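Local coordinates for protein Cag-Z (Helicobacter pylori, PDB 1S2X) that is of unknown function but is encoded in the cag pathogenicity island, which specifies a type IV secretion system, at residues A[21-31]-A[75-86]. The protein carries 1 engineered substitution. Residues are numbered along the deposited sequence; the frame is centred on the assembly and turned at random.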
# COMPACT_ATOMS: atom_id res chain seq x y z
N LEU A 21 9.29 8.58 -4.09
CA LEU A 21 8.01 9.05 -3.56
C LEU A 21 7.46 10.22 -4.37
O LEU A 21 6.35 10.16 -4.90
CB LEU A 21 8.17 9.44 -2.09
CG LEU A 21 8.32 8.30 -1.09
CD1 LEU A 21 8.53 8.86 0.31
CD2 LEU A 21 7.12 7.36 -1.11
N ASP A 22 8.20 11.31 -4.50
CA ASP A 22 7.77 12.48 -5.25
C ASP A 22 7.49 12.16 -6.71
O ASP A 22 6.55 12.66 -7.33
CB ASP A 22 8.84 13.58 -5.19
CG ASP A 22 9.38 13.83 -3.80
OD1 ASP A 22 8.58 13.83 -2.85
OD2 ASP A 22 10.62 14.02 -3.67
N SER A 23 8.33 11.31 -7.29
CA SER A 23 8.15 10.94 -8.68
C SER A 23 6.78 10.31 -8.93
O SER A 23 6.17 10.55 -9.97
CB SER A 23 9.26 9.97 -9.10
OG SER A 23 8.90 9.21 -10.24
N ASN A 24 6.33 9.51 -7.98
CA ASN A 24 5.14 8.69 -8.06
C ASN A 24 3.99 9.24 -7.24
O ASN A 24 3.00 8.55 -7.00
CB ASN A 24 5.45 7.27 -7.55
CG ASN A 24 6.01 6.35 -8.61
OD1 ASN A 24 5.32 5.93 -9.53
ND2 ASN A 24 7.29 5.99 -8.46
N SER A 25 4.11 10.48 -6.76
CA SER A 25 3.15 10.97 -5.79
C SER A 25 1.83 11.37 -6.42
O SER A 25 0.89 11.74 -5.70
CB SER A 25 3.73 12.17 -5.02
OG SER A 25 3.54 13.38 -5.74
N SER A 26 1.71 11.32 -7.75
CA SER A 26 0.49 11.88 -8.32
C SER A 26 -0.72 11.00 -8.04
O SER A 26 -1.80 11.53 -7.78
CB SER A 26 0.58 12.10 -9.84
OG SER A 26 -0.64 12.67 -10.29
N LEU A 27 -0.55 9.68 -8.11
CA LEU A 27 -1.76 8.87 -7.89
C LEU A 27 -2.31 9.06 -6.48
O LEU A 27 -3.49 8.82 -6.25
CB LEU A 27 -1.46 7.40 -8.18
CG LEU A 27 -1.75 6.96 -9.62
CD1 LEU A 27 -1.42 5.48 -9.80
CD2 LEU A 27 -3.21 7.22 -10.00
N MSE A 28 -1.47 9.49 -5.55
CA MSE A 28 -1.80 9.60 -4.14
C MSE A 28 -2.26 11.00 -3.75
O MSE A 28 -2.62 11.24 -2.60
CB MSE A 28 -0.58 9.23 -3.29
CG MSE A 28 -0.21 7.76 -3.51
SE MSE A 28 -1.66 6.71 -3.24
CE MSE A 28 -1.78 6.84 -1.45
N ARG A 29 -2.23 11.91 -4.72
CA ARG A 29 -2.57 13.30 -4.41
C ARG A 29 -3.95 13.40 -3.77
O ARG A 29 -4.93 12.99 -4.39
CB ARG A 29 -2.49 14.17 -5.67
CG ARG A 29 -1.07 14.59 -6.01
CD ARG A 29 -1.01 15.28 -7.37
NE ARG A 29 -0.07 16.40 -7.35
CZ ARG A 29 -0.32 17.60 -7.85
NH1 ARG A 29 0.59 18.57 -7.79
NH2 ARG A 29 -1.48 17.82 -8.44
N ASN A 30 -3.99 13.94 -2.56
CA ASN A 30 -5.21 14.25 -1.84
C ASN A 30 -5.96 13.01 -1.36
O ASN A 30 -7.14 13.12 -1.00
CB ASN A 30 -6.13 15.09 -2.74
CG ASN A 30 -5.85 16.57 -2.54
OD1 ASN A 30 -6.77 17.36 -2.33
ND2 ASN A 30 -4.57 16.95 -2.61
N ALA A 31 -5.31 11.85 -1.35
CA ALA A 31 -5.97 10.61 -0.96
C ALA A 31 -6.64 10.70 0.41
O ALA A 31 -7.78 10.27 0.60
CB ALA A 31 -4.97 9.48 -0.95
N ALA A 75 -6.55 2.24 -8.41
CA ALA A 75 -5.49 3.24 -8.60
C ALA A 75 -4.36 3.03 -7.60
O ALA A 75 -3.19 3.10 -7.96
CB ALA A 75 -6.08 4.63 -8.45
N TYR A 76 -4.71 2.80 -6.33
CA TYR A 76 -3.68 2.60 -5.31
C TYR A 76 -2.87 1.34 -5.62
O TYR A 76 -1.70 1.31 -5.23
CB TYR A 76 -4.24 2.49 -3.88
CG TYR A 76 -5.07 3.67 -3.45
CD1 TYR A 76 -6.16 3.53 -2.60
CD2 TYR A 76 -4.76 4.95 -3.90
CE1 TYR A 76 -6.91 4.63 -2.21
CE2 TYR A 76 -5.51 6.05 -3.53
CZ TYR A 76 -6.58 5.88 -2.68
OH TYR A 76 -7.32 6.98 -2.30
N TYR A 77 -3.50 0.39 -6.28
CA TYR A 77 -2.90 -0.85 -6.73
C TYR A 77 -1.75 -0.51 -7.69
O TYR A 77 -0.65 -1.05 -7.57
CB TYR A 77 -3.89 -1.80 -7.43
CG TYR A 77 -3.25 -3.10 -7.87
CD1 TYR A 77 -2.88 -4.06 -6.94
CD2 TYR A 77 -2.99 -3.39 -9.21
CE1 TYR A 77 -2.30 -5.25 -7.30
CE2 TYR A 77 -2.39 -4.58 -9.59
CZ TYR A 77 -2.05 -5.52 -8.63
OH TYR A 77 -1.46 -6.72 -8.97
N ASN A 78 -2.05 0.40 -8.61
CA ASN A 78 -1.08 0.82 -9.62
C ASN A 78 0.01 1.69 -8.99
O ASN A 78 1.18 1.54 -9.34
CB ASN A 78 -1.75 1.56 -10.77
CG ASN A 78 -2.86 0.81 -11.49
OD1 ASN A 78 -2.97 -0.42 -11.51
ND2 ASN A 78 -3.74 1.59 -12.12
N TYR A 79 -0.38 2.57 -8.08
CA TYR A 79 0.60 3.39 -7.37
C TYR A 79 1.67 2.48 -6.76
O TYR A 79 2.87 2.66 -6.98
CB TYR A 79 -0.03 4.27 -6.29
CG TYR A 79 1.02 4.84 -5.35
CD1 TYR A 79 1.85 5.88 -5.74
CD2 TYR A 79 1.18 4.33 -4.07
CE1 TYR A 79 2.81 6.39 -4.88
CE2 TYR A 79 2.14 4.83 -3.21
CZ TYR A 79 2.95 5.87 -3.62
OH TYR A 79 3.90 6.37 -2.75
N LEU A 80 1.24 1.48 -5.99
CA LEU A 80 2.20 0.57 -5.37
C LEU A 80 3.04 -0.20 -6.37
O LEU A 80 4.25 -0.34 -6.14
CB LEU A 80 1.48 -0.41 -4.44
CG LEU A 80 0.94 0.28 -3.18
CD1 LEU A 80 0.04 -0.66 -2.40
CD2 LEU A 80 2.12 0.80 -2.36
N ASN A 81 2.42 -0.69 -7.45
CA ASN A 81 3.20 -1.41 -8.46
C ASN A 81 4.27 -0.50 -9.05
O ASN A 81 5.43 -0.88 -9.18
CB ASN A 81 2.28 -1.96 -9.56
CG ASN A 81 2.99 -2.92 -10.49
OD1 ASN A 81 2.87 -4.14 -10.36
ND2 ASN A 81 3.75 -2.38 -11.44
N ASN A 82 3.90 0.72 -9.43
CA ASN A 82 4.83 1.69 -9.98
C ASN A 82 5.99 1.97 -9.03
O ASN A 82 7.15 1.97 -9.41
CB ASN A 82 4.13 3.01 -10.28
CG ASN A 82 3.05 2.84 -11.34
OD1 ASN A 82 2.90 1.74 -11.88
ND2 ASN A 82 2.33 3.91 -11.62
N LEU A 83 5.64 2.22 -7.77
CA LEU A 83 6.62 2.48 -6.73
C LEU A 83 7.57 1.31 -6.53
O LEU A 83 8.79 1.47 -6.46
CB LEU A 83 5.90 2.74 -5.38
CG LEU A 83 6.88 2.96 -4.22
CD1 LEU A 83 6.78 4.40 -3.74
CD2 LEU A 83 6.62 1.98 -3.10
N VAL A 84 7.00 0.11 -6.42
CA VAL A 84 7.81 -1.08 -6.21
C VAL A 84 8.78 -1.30 -7.38
O VAL A 84 9.94 -1.64 -7.14
CB VAL A 84 6.94 -2.33 -6.03
CG1 VAL A 84 7.76 -3.61 -6.09
CG2 VAL A 84 6.20 -2.22 -4.70
N LEU A 85 8.27 -1.11 -8.59
CA LEU A 85 9.07 -1.29 -9.79
C LEU A 85 10.23 -0.30 -9.81
O LEU A 85 11.38 -0.68 -10.01
CB LEU A 85 8.19 -1.16 -11.03
CG LEU A 85 8.87 -1.44 -12.38
CD1 LEU A 85 9.36 -2.88 -12.45
CD2 LEU A 85 7.91 -1.13 -13.52
N ALA A 86 9.88 0.96 -9.60
CA ALA A 86 10.81 2.08 -9.64
C ALA A 86 11.92 1.91 -8.59
O ALA A 86 13.04 2.31 -8.89
CB ALA A 86 10.13 3.42 -9.42
O HOH W 1 2.55 5.78 -9.76
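The end of helix 14-23 and the turns after it run back along helix 74-101, with Asn-24 facing Leu-83 (CA atoms 6.5 Å apart) and Leu-27 facing Tyr-79 (CA atoms 6.0 Å apart). Tyr-79 is the central piece: its CG lies anti to the backbone N (chi1 166°), which sends the ring out toward Asn-24 and Met-28. Selenomethionine Met-28 sits on one face, its CG 3.4 Å from the Tyr-79 ring centroid in a CH-pi contact. Bent at chi2 and chi3, the same chain also brings SE over the Tyr-79 ring, 4.1 Å from its centroid, and obliquely to 3.6 Å from CD2 of Tyr-76, so one selenium meets two aromatics. At the Tyr-79 edge lies Asn-24 O, while the phenol OH hydrogen-bonds Glu-126 of helix 105-135. Leu-27 packs on the helix backbone, CB against Tyr-79 CB and CD1 near Ala-75 O and Tyr-79 N. Polar linkage comes through one water, which donates to Asn-24 OD1 and accepts from Asn-82 ND2; the two amide planes stand 39° apart. Ile-130 touches Met-28 from helix 105-135. In this all-helical fold, the turn-rich link between helices 14-23 and 31-43 packs on helix 74-101 through a Met-aromatic cluster.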